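Local coordinates for cytochrome P450 (Bacillus megaterium, PDB 5L92), which binds heme and the steroid corticosterone and probably acts as a monooxygenase that hydroxylates steroids, at residues A110-I115 against A358-K363; L283-P288 against E331-D336; I279-R284 against K338-M343. One frame throughout, in Å; residues are numbered along the deposited sequence.

Contact 1 of 3, residues A110-I115 against A358-K363; sequences AWEPKI and ARIEAK
The polar link is between Glu112 and Lys363, and it is a long one: OE1 of Glu112 stands 3.9 Å from NZ of Lys363, so this is a salt bridge at its outer limit. Lys363 reaches it by bending late in its chain (chi3 64°), which brings the ammonium back past Ile360 toward the carboxylate. Both residues are partly exposed, and solvent probably weakens the attraction between them. Ile360 lies between the two helices, against the stem of Glu112. Its CG1 is anti to the backbone N (chi1 -154°), which sends that branch to Glu112, while CG2 takes the crowded position between N and the carbonyl carbon and faces Ile115. The glutamate runs across the isoleucine at about a right angle: CG of Glu112 presses on CG1 of Ile360 at 3.5 Å, and farther out CD of Glu112 rests 3.6 Å from CD1 of Ile360. The carboxylate thus lies against a methyl group on its way to the lysine. In P450 nomenclature these are helices D (112-125) and L (355-372), part of the conserved four-helix core; Ile115 touches Leu142 on helix E (141-151), and Ala362 touches Leu250 and Ile251 on helix I, here its 247-260 part. Deeper in, CD1 of Ile115 meets CG2 of Ile360 at 3.6 Å. The same methyl of Ile115 comes within 4.1 Å of CG of Glu361, where the two side chains cross nearly square. Only the aliphatic part of Glu361 serves the interface; its OE1 is hydrogen-bonded to Thr247, and the nearest atoms of its side chain and the heme are about 4 Å apart. On the same helix, Ala358 touches the porphyrin.

Contact 2 of 3, residues L283-P288 against E331-D336; sequences LRYRSP and EVFKID
Tyr285 and Phe333 meet as a T-shaped pair, the edge of the phenylalanine ring directed at the face of the tyrosine ring, with the planes 65° apart and the centroids separated by 5.5 Å. The approach is led by CD1 of Phe333, which is 3.9 Å from CG of Tyr285. The phenylalanine stem lies against the same ring: its CB sits 4.0 Å from the centroid of the Tyr285 ring and almost exactly on the ring normal, a CH-pi contact over the centre. Both side chains swing out with CG anti to the backbone N (chi1 -164° for Tyr285, -176° for Phe333), which lays the tyrosine alongside the 331-333 backbone and turns the phenylalanine inward, where it also touches Cys257 of helix 247-260 and Val282. At the rim of the tyrosine ring, near its plane, the carbonyl of Glu331 comes up with its O 3.4 Å from CE1 of Tyr285. A water accepts a hydrogen bond from N of Phe333 at 2.8 Å and makes a weak one with OH of Tyr285 at 3.4 Å. Tyr285 is the last residue of helix 275-285, helix K of the P450 fold, and 331-336 belongs to the meander loop before the cysteine-ligand region. Beside the ring pair, NH2 of Arg284 approaches O of Val332 to 3.2 Å, but the angle is too poor for a hydrogen bond; that carbonyl is bonded by Arg337. The guanidinium is held by Glu281 and, through NH1, by the carbonyls of His321 and Pro330. Apolar and CH-pi contact thus sets how the rings are turned, the water satisfying the Phe333 amide but only weakly tied to the tyrosine hydroxyl, while Glu331 has its charged partner, Arg322, outside the contact.

Contact 3 of 3, residues I279-R284 against K338-M343; sequences IEEVLR and KPNVHM
His342 reaches from the loop to the helix, and its CB lies over the aliphatic stem of Arg284, 4.2 Å from CG of Arg284. With the ring carbon CG placed between the backbone N and carbonyl carbon (chi1 63°), the imidazole turns back along the helix. CD2 of His342 passes 3.7 Å from O of Glu280, and CE1 meets CB of Leu283 at 3.8 Å, the leucine covering one ring face off-centre. At the tip, NE2 of His342 donates to OE1 of Glu280 at 2.9 Å, nearly straight at 168°. The acceptor lies in the imidazole plane, whereas the histidine meets the carboxylate on its anti side, tilted out of plane. The same OE1 pairs with Arg359, and ND1 of His342 bonds to N of Ala344, an arrangement consistent with a neutral ring. Glu281 and Arg284 form the ExxR motif of P450 helix K, a side-on salt bridge with one nitrogen to each carboxylate oxygen: NE of Arg284 donates to OE1 of Glu281 at 2.8 Å, and NH2 of Arg284 to OE2 of Glu281 at 3.0 Å. Arg337, just before the 338-343 loop, joins them through Glu281 OE2, as in the ERR triad of the family. Asn340 packs beside this pair. Its OD1 lies 3.6 Å from CD of Arg284 and is buried without a polar partner in the model.

From the N terminus, 110-115 comes first and waits 242 residues for 358-363, so contact 1 closes by far the longest loop and ties helix D to helix L. Contacts 2 and 3 both fall within it. They start on helix 275-285, sharing Leu283 and Arg284, and then the chain makes the strands from 294-296 to 312-315 before returning. It meets the helix end first, at 331-336, and 338-343 then runs alongside residues 280-284 of the same helix; both loops start from the same stretch, and that of contact 2 closes first. Glu281 joins the two by a probable hydrogen bond from Lys334 N, and the Arg359-Glu280 salt bridge couples contact 3 to contact 1.

Contact 1 of 3, residues A110-I115 against A358-K363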
loop_
_atom_site.group_PDB
_atom_site.type_symbol
_atom_site.label_atom_id
_atom_site.label_comp_id
_atom_site.label_asym_id
_atom_site.label_seq_id
_atom_site.Cartn_x
_atom_site.Cartn_y
_atom_site.Cartn_z
ATOM N N ALA A 110 -12.273 16.626 -5.181
ATOM C CA ALA A 110 -11.784 17.561 -6.188
ATOM C C ALA A 110 -10.959 16.880 -7.271
ATOM O O ALA A 110 -10.874 17.387 -8.395
ATOM C CB ALA A 110 -10.937 18.646 -5.511
ATOM N N TRP A 111 -10.315 15.759 -6.960
ATOM C CA TRP A 111 -9.465 15.103 -7.948
ATOM C C TRP A 111 -10.221 14.154 -8.872
ATOM O O TRP A 111 -9.623 13.643 -9.827
ATOM C CB TRP A 111 -8.352 14.320 -7.258
ATOM C CG TRP A 111 -7.234 15.173 -6.741
ATOM C CD1 TRP A 111 -7.167 15.803 -5.528
ATOM C CD2 TRP A 111 -6.018 15.483 -7.424
ATOM N NE1 TRP A 111 -5.985 16.492 -5.426
ATOM C CE2 TRP A 111 -5.265 16.313 -6.579
ATOM C CE3 TRP A 111 -5.492 15.135 -8.666
ATOM C CZ2 TRP A 111 -4.019 16.805 -6.940
ATOM C CZ3 TRP A 111 -4.256 15.614 -9.019
ATOM C CH2 TRP A 111 -3.533 16.446 -8.160
ATOM N N GLU A 112 -11.511 13.916 -8.632
ATOM C CA GLU A 112 -12.238 12.945 -9.450
ATOM C C GLU A 112 -12.151 13.240 -10.934
ATOM O O GLU A 112 -11.818 12.319 -11.703
ATOM C CB GLU A 112 -13.699 12.865 -9.007
ATOM C CG GLU A 112 -13.909 12.039 -7.759
ATOM C CD GLU A 112 -15.342 11.540 -7.630
ATOM O OE1 GLU A 112 -15.860 10.908 -8.592
ATOM O OE2 GLU A 112 -15.953 11.796 -6.566
ATOM N N PRO A 113 -12.417 14.471 -11.409
ATOM C CA PRO A 113 -12.385 14.709 -12.866
ATOM C C PRO A 113 -10.999 14.579 -13.457
ATOM O O PRO A 113 -10.873 14.185 -14.624
ATOM C CB PRO A 113 -12.936 16.146 -13.014
ATOM C CG PRO A 113 -13.572 16.475 -11.678
ATOM C CD PRO A 113 -12.749 15.693 -10.670
ATOM N N LYS A 114 -9.953 14.917 -12.699
ATOM C CA LYS A 114 -8.597 14.610 -13.143
ATOM C C LYS A 114 -8.412 13.101 -13.282
ATOM O O LYS A 114 -7.907 12.609 -14.296
ATOM C CB LYS A 114 -7.558 15.187 -12.164
ATOM C CG LYS A 114 -7.434 16.685 -12.169
ATOM C CD LYS A 114 -6.340 17.186 -11.214
ATOM C CE LYS A 114 -6.317 18.708 -11.177
ATOM N NZ LYS A 114 -5.461 19.266 -10.081
ATOM N N ILE A 115 -8.817 12.347 -12.264
ATOM C CA ILE A 115 -8.627 10.897 -12.305
ATOM C C ILE A 115 -9.384 10.305 -13.485
ATOM O O ILE A 115 -8.862 9.452 -14.218
ATOM C CB ILE A 115 -9.053 10.271 -10.962
ATOM C CG1 ILE A 115 -8.068 10.707 -9.866
ATOM C CG2 ILE A 115 -9.076 8.714 -11.046
ATOM C CD1 ILE A 115 -8.600 10.693 -8.443
ATOM N N ALA A 358 -6.940 6.565 -2.464
ATOM C CA ALA A 358 -6.876 5.204 -2.998
ATOM C C ALA A 358 -8.272 4.707 -3.404
ATOM O O ALA A 358 -8.463 4.205 -4.510
ATOM C CB ALA A 358 -6.223 4.264 -1.964
ATOM N N ARG A 359 -9.276 4.916 -2.552
ATOM C CA ARG A 359 -10.632 4.452 -2.882
ATOM C C ARG A 359 -11.182 5.112 -4.142
ATOM O O ARG A 359 -11.804 4.438 -4.983
ATOM C CB ARG A 359 -11.545 4.697 -1.698
ATOM C CG ARG A 359 -11.231 3.740 -0.580
ATOM C CD ARG A 359 -11.816 4.173 0.756
ATOM N NE ARG A 359 -11.959 3.000 1.624
ATOM C CZ ARG A 359 -11.760 2.992 2.939
ATOM N NH1 ARG A 359 -11.407 4.105 3.562
ATOM N NH2 ARG A 359 -11.911 1.859 3.637
ATOM N N ILE A 360 -10.968 6.425 -4.302
ATOM C CA ILE A 360 -11.508 7.112 -5.464
ATOM C C ILE A 360 -10.723 6.771 -6.733
ATOM O O ILE A 360 -11.319 6.573 -7.802
ATOM C CB ILE A 360 -11.577 8.632 -5.199
ATOM C CG1 ILE A 360 -12.664 9.257 -6.043
ATOM C CG2 ILE A 360 -10.277 9.362 -5.531
ATOM C CD1 ILE A 360 -14.043 9.061 -5.445
ATOM N N GLU A 361 -9.391 6.699 -6.660
ATOM C CA GLU A 361 -8.632 6.186 -7.804
ATOM C C GLU A 361 -9.145 4.808 -8.224
ATOM O O GLU A 361 -9.352 4.538 -9.412
ATOM C CB GLU A 361 -7.128 6.093 -7.474
ATOM C CG GLU A 361 -6.346 7.441 -7.412
ATOM C CD GLU A 361 -4.946 7.339 -6.692
ATOM O OE1 GLU A 361 -4.651 6.353 -5.946
ATOM O OE2 GLU A 361 -4.133 8.272 -6.875
ATOM N N ALA A 362 -9.313 3.910 -7.265
ATOM C CA ALA A 362 -9.714 2.540 -7.595
ATOM C C ALA A 362 -11.108 2.493 -8.228
ATOM O O ALA A 362 -11.304 1.892 -9.290
ATOM C CB ALA A 362 -9.664 1.693 -6.330
ATOM N N LYS A 363 -12.090 3.106 -7.571
ATOM C CA LYS A 363 -13.461 3.182 -8.088
ATOM C C LYS A 363 -13.515 3.691 -9.529
ATOM O O LYS A 363 -14.060 3.035 -10.419
ATOM C CB LYS A 363 -14.300 4.091 -7.182
ATOM C CG LYS A 363 -15.792 4.086 -7.500
ATOM C CD LYS A 363 -16.512 5.155 -6.683
ATOM C CE LYS A 363 -16.028 6.528 -7.064
ATOM N NZ LYS A 363 -17.098 7.563 -6.976
#

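Contact 2 of 3, residues L283-P288 against E331-D336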
loop_
_atom_site.group_PDB
_atom_site.type_symbol
_atom_site.label_atom_id
_atom_site.label_comp_id
_atom_site.label_asym_id
_atom_site.label_seq_id
_atom_site.Cartn_x
_atom_site.Cartn_y
_atom_site.Cartn_z
ATOM N N LEU A 283 -9.925 -5.190 -0.494
ATOM C CA LEU A 283 -9.052 -4.747 0.593
ATOM C C LEU A 283 -8.976 -5.772 1.719
ATOM O O LEU A 283 -7.959 -5.860 2.419
ATOM C CB LEU A 283 -9.546 -3.416 1.167
ATOM C CG LEU A 283 -9.259 -2.254 0.221
ATOM C CD1 LEU A 283 -10.121 -1.041 0.557
ATOM C CD2 LEU A 283 -7.752 -1.893 0.266
ATOM N N ARG A 284 -10.043 -6.520 1.935
ATOM C CA ARG A 284 -10.059 -7.565 2.966
ATOM C C ARG A 284 -9.401 -8.851 2.468
ATOM O O ARG A 284 -8.586 -9.461 3.175
ATOM C CB ARG A 284 -11.520 -7.857 3.385
ATOM C CG ARG A 284 -11.629 -8.701 4.659
ATOM C CD ARG A 284 -12.979 -9.469 4.853
ATOM N NE ARG A 284 -13.350 -10.384 3.758
ATOM C CZ ARG A 284 -13.201 -11.709 3.777
ATOM N NH1 ARG A 284 -12.674 -12.335 4.815
ATOM N NH2 ARG A 284 -13.570 -12.424 2.735
ATOM N N TYR A 285 -9.765 -9.282 1.254
ATOM C CA TYR A 285 -9.494 -10.621 0.737
ATOM C C TYR A 285 -8.111 -10.740 0.104
ATOM O O TYR A 285 -7.455 -11.773 0.251
ATOM C CB TYR A 285 -10.591 -10.998 -0.279
ATOM C CG TYR A 285 -10.681 -12.468 -0.615
ATOM C CD1 TYR A 285 -11.297 -13.379 0.247
ATOM C CD2 TYR A 285 -10.164 -12.943 -1.794
ATOM C CE1 TYR A 285 -11.376 -14.728 -0.093
ATOM C CE2 TYR A 285 -10.254 -14.250 -2.141
ATOM C CZ TYR A 285 -10.848 -15.148 -1.299
ATOM O OH TYR A 285 -10.891 -16.453 -1.685
ATOM N N ARG A 286 -7.652 -9.691 -0.580
ATOM C CA ARG A 286 -6.355 -9.670 -1.237
ATOM C C ARG A 286 -5.674 -8.327 -0.957
ATOM O O ARG A 286 -5.477 -7.477 -1.822
ATOM C CB ARG A 286 -6.491 -9.970 -2.716
ATOM C CG ARG A 286 -6.611 -11.502 -2.951
ATOM C CD ARG A 286 -6.302 -11.901 -4.375
ATOM N NE ARG A 286 -6.749 -13.246 -4.648
ATOM C CZ ARG A 286 -6.111 -14.348 -4.280
ATOM N NH1 ARG A 286 -4.978 -14.268 -3.606
ATOM N NH2 ARG A 286 -6.615 -15.542 -4.581
ATOM N N SER A 287 -5.379 -8.135 0.303
ATOM C CA SER A 287 -4.957 -6.832 0.799
ATOM C C SER A 287 -3.613 -6.428 0.195
ATOM O O SER A 287 -2.655 -7.204 0.272
ATOM C CB SER A 287 -4.872 -6.899 2.308
ATOM O OG SER A 287 -5.945 -7.683 2.836
ATOM N N PRO A 288 -3.503 -5.226 -0.383
ATOM C CA PRO A 288 -2.205 -4.723 -0.902
ATOM C C PRO A 288 -1.072 -4.724 0.112
ATOM O O PRO A 288 0.100 -4.848 -0.273
ATOM C CB PRO A 288 -2.567 -3.290 -1.336
ATOM C CG PRO A 288 -4.038 -3.402 -1.679
ATOM C CD PRO A 288 -4.575 -4.236 -0.588
ATOM N N GLU A 331 -13.308 -17.215 4.254
ATOM C CA GLU A 331 -12.565 -17.581 3.087
ATOM C C GLU A 331 -13.350 -17.360 1.778
ATOM O O GLU A 331 -12.902 -17.698 0.730
ATOM C CB GLU A 331 -11.978 -18.990 3.237
ATOM C CG GLU A 331 -11.236 -19.326 4.555
ATOM C CD GLU A 331 -9.928 -18.520 4.901
ATOM O OE1 GLU A 331 -8.996 -18.444 4.142
ATOM O OE2 GLU A 331 -9.773 -18.016 6.014
ATOM N N VAL A 332 -14.517 -16.749 1.874
ATOM C CA VAL A 332 -15.336 -16.458 0.735
ATOM C C VAL A 332 -15.412 -15.001 0.359
ATOM O O VAL A 332 -15.781 -14.173 1.129
ATOM C CB VAL A 332 -16.767 -16.989 0.928
ATOM C CG1 VAL A 332 -17.620 -16.702 -0.260
ATOM C CG2 VAL A 332 -16.740 -18.470 1.148
ATOM N N PHE A 333 -15.057 -14.747 -0.873
ATOM C CA PHE A 333 -15.147 -13.434 -1.470
ATOM C C PHE A 333 -16.618 -13.079 -1.726
ATOM O O PHE A 333 -17.282 -13.702 -2.476
ATOM C CB PHE A 333 -14.344 -13.387 -2.746
ATOM C CG PHE A 333 -14.286 -12.060 -3.383
ATOM C CD1 PHE A 333 -13.455 -11.090 -2.922
ATOM C CD2 PHE A 333 -15.046 -11.790 -4.471
ATOM C CE1 PHE A 333 -13.394 -9.884 -3.529
ATOM C CE2 PHE A 333 -14.998 -10.580 -5.080
ATOM C CZ PHE A 333 -14.171 -9.627 -4.612
ATOM N N LYS A 334 -17.101 -12.050 -1.078
ATOM C CA LYS A 334 -18.501 -11.635 -1.219
ATOM C C LYS A 334 -18.548 -10.154 -1.582
ATOM O O LYS A 334 -18.276 -9.302 -0.725
ATOM C CB LYS A 334 -19.276 -11.873 0.078
ATOM C CG LYS A 334 -19.371 -13.320 0.537
ATOM C CD LYS A 334 -20.254 -13.445 1.805
ATOM C CE LYS A 334 -20.232 -14.833 2.434
ATOM N NZ LYS A 334 -20.602 -14.757 3.890
ATOM N N ILE A 335 -18.903 -9.821 -2.829
ATOM C CA ILE A 335 -18.812 -8.409 -3.209
ATOM C C ILE A 335 -19.724 -7.534 -2.370
ATOM O O ILE A 335 -19.565 -6.314 -2.387
ATOM C CB ILE A 335 -19.139 -8.105 -4.686
ATOM C CG1 ILE A 335 -20.564 -8.553 -5.073
ATOM C CG2 ILE A 335 -18.065 -8.612 -5.647
ATOM C CD1 ILE A 335 -20.973 -8.029 -6.491
ATOM N N ASP A 336 -20.723 -8.106 -1.690
ATOM C CA ASP A 336 -21.671 -7.321 -0.907
ATOM C C ASP A 336 -21.407 -7.432 0.582
ATOM O O ASP A 336 -22.264 -7.036 1.378
ATOM C CB ASP A 336 -23.125 -7.736 -1.228
ATOM C CG ASP A 336 -23.410 -9.231 -0.968
ATOM O OD1 ASP A 336 -22.490 -10.074 -0.967
ATOM O OD2 ASP A 336 -24.596 -9.566 -0.789
HETATM O O HOH W 1 -14.144 -16.793 -2.525
#

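Contact 3 of 3, residues I279-R284 against K338-M343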
loop_
_atom_site.group_PDB
_atom_site.type_symbol
_atom_site.label_atom_id
_atom_site.label_comp_id
_atom_site.label_asym_id
_atom_site.label_seq_id
_atom_site.Cartn_x
_atom_site.Cartn_y
_atom_site.Cartn_z
ATOM N N ILE A 279 -14.820 -3.248 -3.685
ATOM C CA ILE A 279 -13.451 -2.811 -3.502
ATOM C C ILE A 279 -13.055 -2.991 -2.052
ATOM O O ILE A 279 -11.911 -3.321 -1.764
ATOM C CB ILE A 279 -13.285 -1.357 -3.994
ATOM C CG1 ILE A 279 -13.314 -1.306 -5.518
ATOM C CG2 ILE A 279 -11.989 -0.699 -3.473
ATOM C CD1 ILE A 279 -13.480 0.122 -6.097
ATOM N N GLU A 280 -13.985 -2.775 -1.117
ATOM C CA GLU A 280 -13.694 -3.022 0.285
ATOM C C GLU A 280 -13.449 -4.501 0.546
ATOM O O GLU A 280 -12.648 -4.853 1.428
ATOM C CB GLU A 280 -14.835 -2.510 1.164
ATOM C CG GLU A 280 -15.084 -0.990 1.078
ATOM C CD GLU A 280 -13.836 -0.143 1.422
ATOM O OE1 GLU A 280 -13.282 -0.257 2.534
ATOM O OE2 GLU A 280 -13.421 0.648 0.575
ATOM N N GLU A 281 -14.117 -5.375 -0.207
ATOM C CA GLU A 281 -13.912 -6.800 -0.033
ATOM C C GLU A 281 -12.641 -7.277 -0.736
ATOM O O GLU A 281 -12.081 -8.271 -0.312
ATOM C CB GLU A 281 -15.194 -7.550 -0.467
ATOM C CG GLU A 281 -15.152 -9.074 -0.576
ATOM C CD GLU A 281 -15.086 -9.721 0.761
ATOM O OE1 GLU A 281 -14.749 -9.009 1.715
ATOM O OE2 GLU A 281 -15.406 -10.906 0.880
ATOM N N VAL A 282 -12.104 -6.564 -1.723
ATOM C CA VAL A 282 -10.722 -6.853 -2.122
ATOM C C VAL A 282 -9.738 -6.401 -1.041
ATOM O O VAL A 282 -8.812 -7.138 -0.684
ATOM C CB VAL A 282 -10.390 -6.220 -3.475
ATOM C CG1 VAL A 282 -8.981 -6.603 -3.879
ATOM C CG2 VAL A 282 -11.389 -6.674 -4.543
ATOM N N LEU A 283 -9.925 -5.190 -0.494
ATOM C CA LEU A 283 -9.052 -4.747 0.593
ATOM C C LEU A 283 -8.976 -5.772 1.719
ATOM O O LEU A 283 -7.959 -5.860 2.419
ATOM C CB LEU A 283 -9.546 -3.416 1.167
ATOM C CG LEU A 283 -9.259 -2.254 0.221
ATOM C CD1 LEU A 283 -10.121 -1.041 0.557
ATOM C CD2 LEU A 283 -7.752 -1.893 0.266
ATOM N N ARG A 284 -10.043 -6.520 1.935
ATOM C CA ARG A 284 -10.059 -7.565 2.966
ATOM C C ARG A 284 -9.401 -8.851 2.468
ATOM O O ARG A 284 -8.586 -9.461 3.175
ATOM C CB ARG A 284 -11.520 -7.857 3.385
ATOM C CG ARG A 284 -11.629 -8.701 4.659
ATOM C CD ARG A 284 -12.979 -9.469 4.853
ATOM N NE ARG A 284 -13.350 -10.384 3.758
ATOM C CZ ARG A 284 -13.201 -11.709 3.777
ATOM N NH1 ARG A 284 -12.674 -12.335 4.815
ATOM N NH2 ARG A 284 -13.570 -12.424 2.735
ATOM N N LYS A 338 -21.017 -7.457 4.360
ATOM C CA LYS A 338 -21.431 -6.525 5.422
ATOM C C LYS A 338 -21.597 -7.318 6.707
ATOM O O LYS A 338 -22.249 -8.366 6.718
ATOM C CB LYS A 338 -22.748 -5.804 5.119
ATOM C CG LYS A 338 -22.636 -4.653 4.153
ATOM C CD LYS A 338 -23.978 -3.892 3.977
ATOM C CE LYS A 338 -24.421 -3.176 5.274
ATOM N NZ LYS A 338 -25.442 -2.095 5.051
ATOM N N PRO A 339 -20.969 -6.860 7.795
ATOM C CA PRO A 339 -20.041 -5.732 7.888
ATOM C C PRO A 339 -18.681 -6.094 7.260
ATOM O O PRO A 339 -18.478 -7.214 6.850
ATOM C CB PRO A 339 -19.930 -5.507 9.399
ATOM C CG PRO A 339 -20.050 -6.893 9.957
ATOM C CD PRO A 339 -21.054 -7.608 9.061
ATOM N N ASN A 340 -17.761 -5.134 7.182
ATOM C CA ASN A 340 -16.434 -5.422 6.652
ATOM C C ASN A 340 -15.470 -4.429 7.311
ATOM O O ASN A 340 -15.048 -3.423 6.729
ATOM C CB ASN A 340 -16.420 -5.329 5.124
ATOM C CG ASN A 340 -15.065 -5.743 4.504
ATOM O OD1 ASN A 340 -14.102 -6.065 5.200
ATOM N ND2 ASN A 340 -15.010 -5.736 3.197
ATOM N N VAL A 341 -15.123 -4.715 8.554
ATOM C CA VAL A 341 -14.335 -3.777 9.332
ATOM C C VAL A 341 -12.888 -4.203 9.202
ATOM O O VAL A 341 -12.258 -4.630 10.163
ATOM C CB VAL A 341 -14.794 -3.689 10.795
ATOM C CG1 VAL A 341 -14.018 -2.545 11.493
ATOM C CG2 VAL A 341 -16.334 -3.366 10.866
ATOM N N HIS A 342 -12.368 -4.121 7.990
ATOM C CA HIS A 342 -11.020 -4.573 7.770
ATOM C C HIS A 342 -10.035 -3.481 8.198
ATOM O O HIS A 342 -10.402 -2.346 8.500
ATOM C CB HIS A 342 -10.844 -4.931 6.318
ATOM C CG HIS A 342 -11.024 -3.752 5.436
ATOM N ND1 HIS A 342 -10.063 -2.769 5.313
ATOM C CD2 HIS A 342 -12.096 -3.328 4.729
ATOM C CE1 HIS A 342 -10.512 -1.823 4.511
ATOM N NE2 HIS A 342 -11.741 -2.140 4.140
ATOM N N MET A 343 -8.770 -3.866 8.255
ATOM C CA MET A 343 -7.683 -2.990 8.662
ATOM C C MET A 343 -6.662 -2.845 7.539
ATOM O O MET A 343 -5.471 -2.730 7.794
ATOM C CB MET A 343 -7.028 -3.542 9.941
ATOM C CG MET A 343 -7.949 -3.412 11.155
ATOM S SD MET A 343 -7.312 -3.934 12.762
ATOM C CE MET A 343 -7.455 -5.717 12.593
#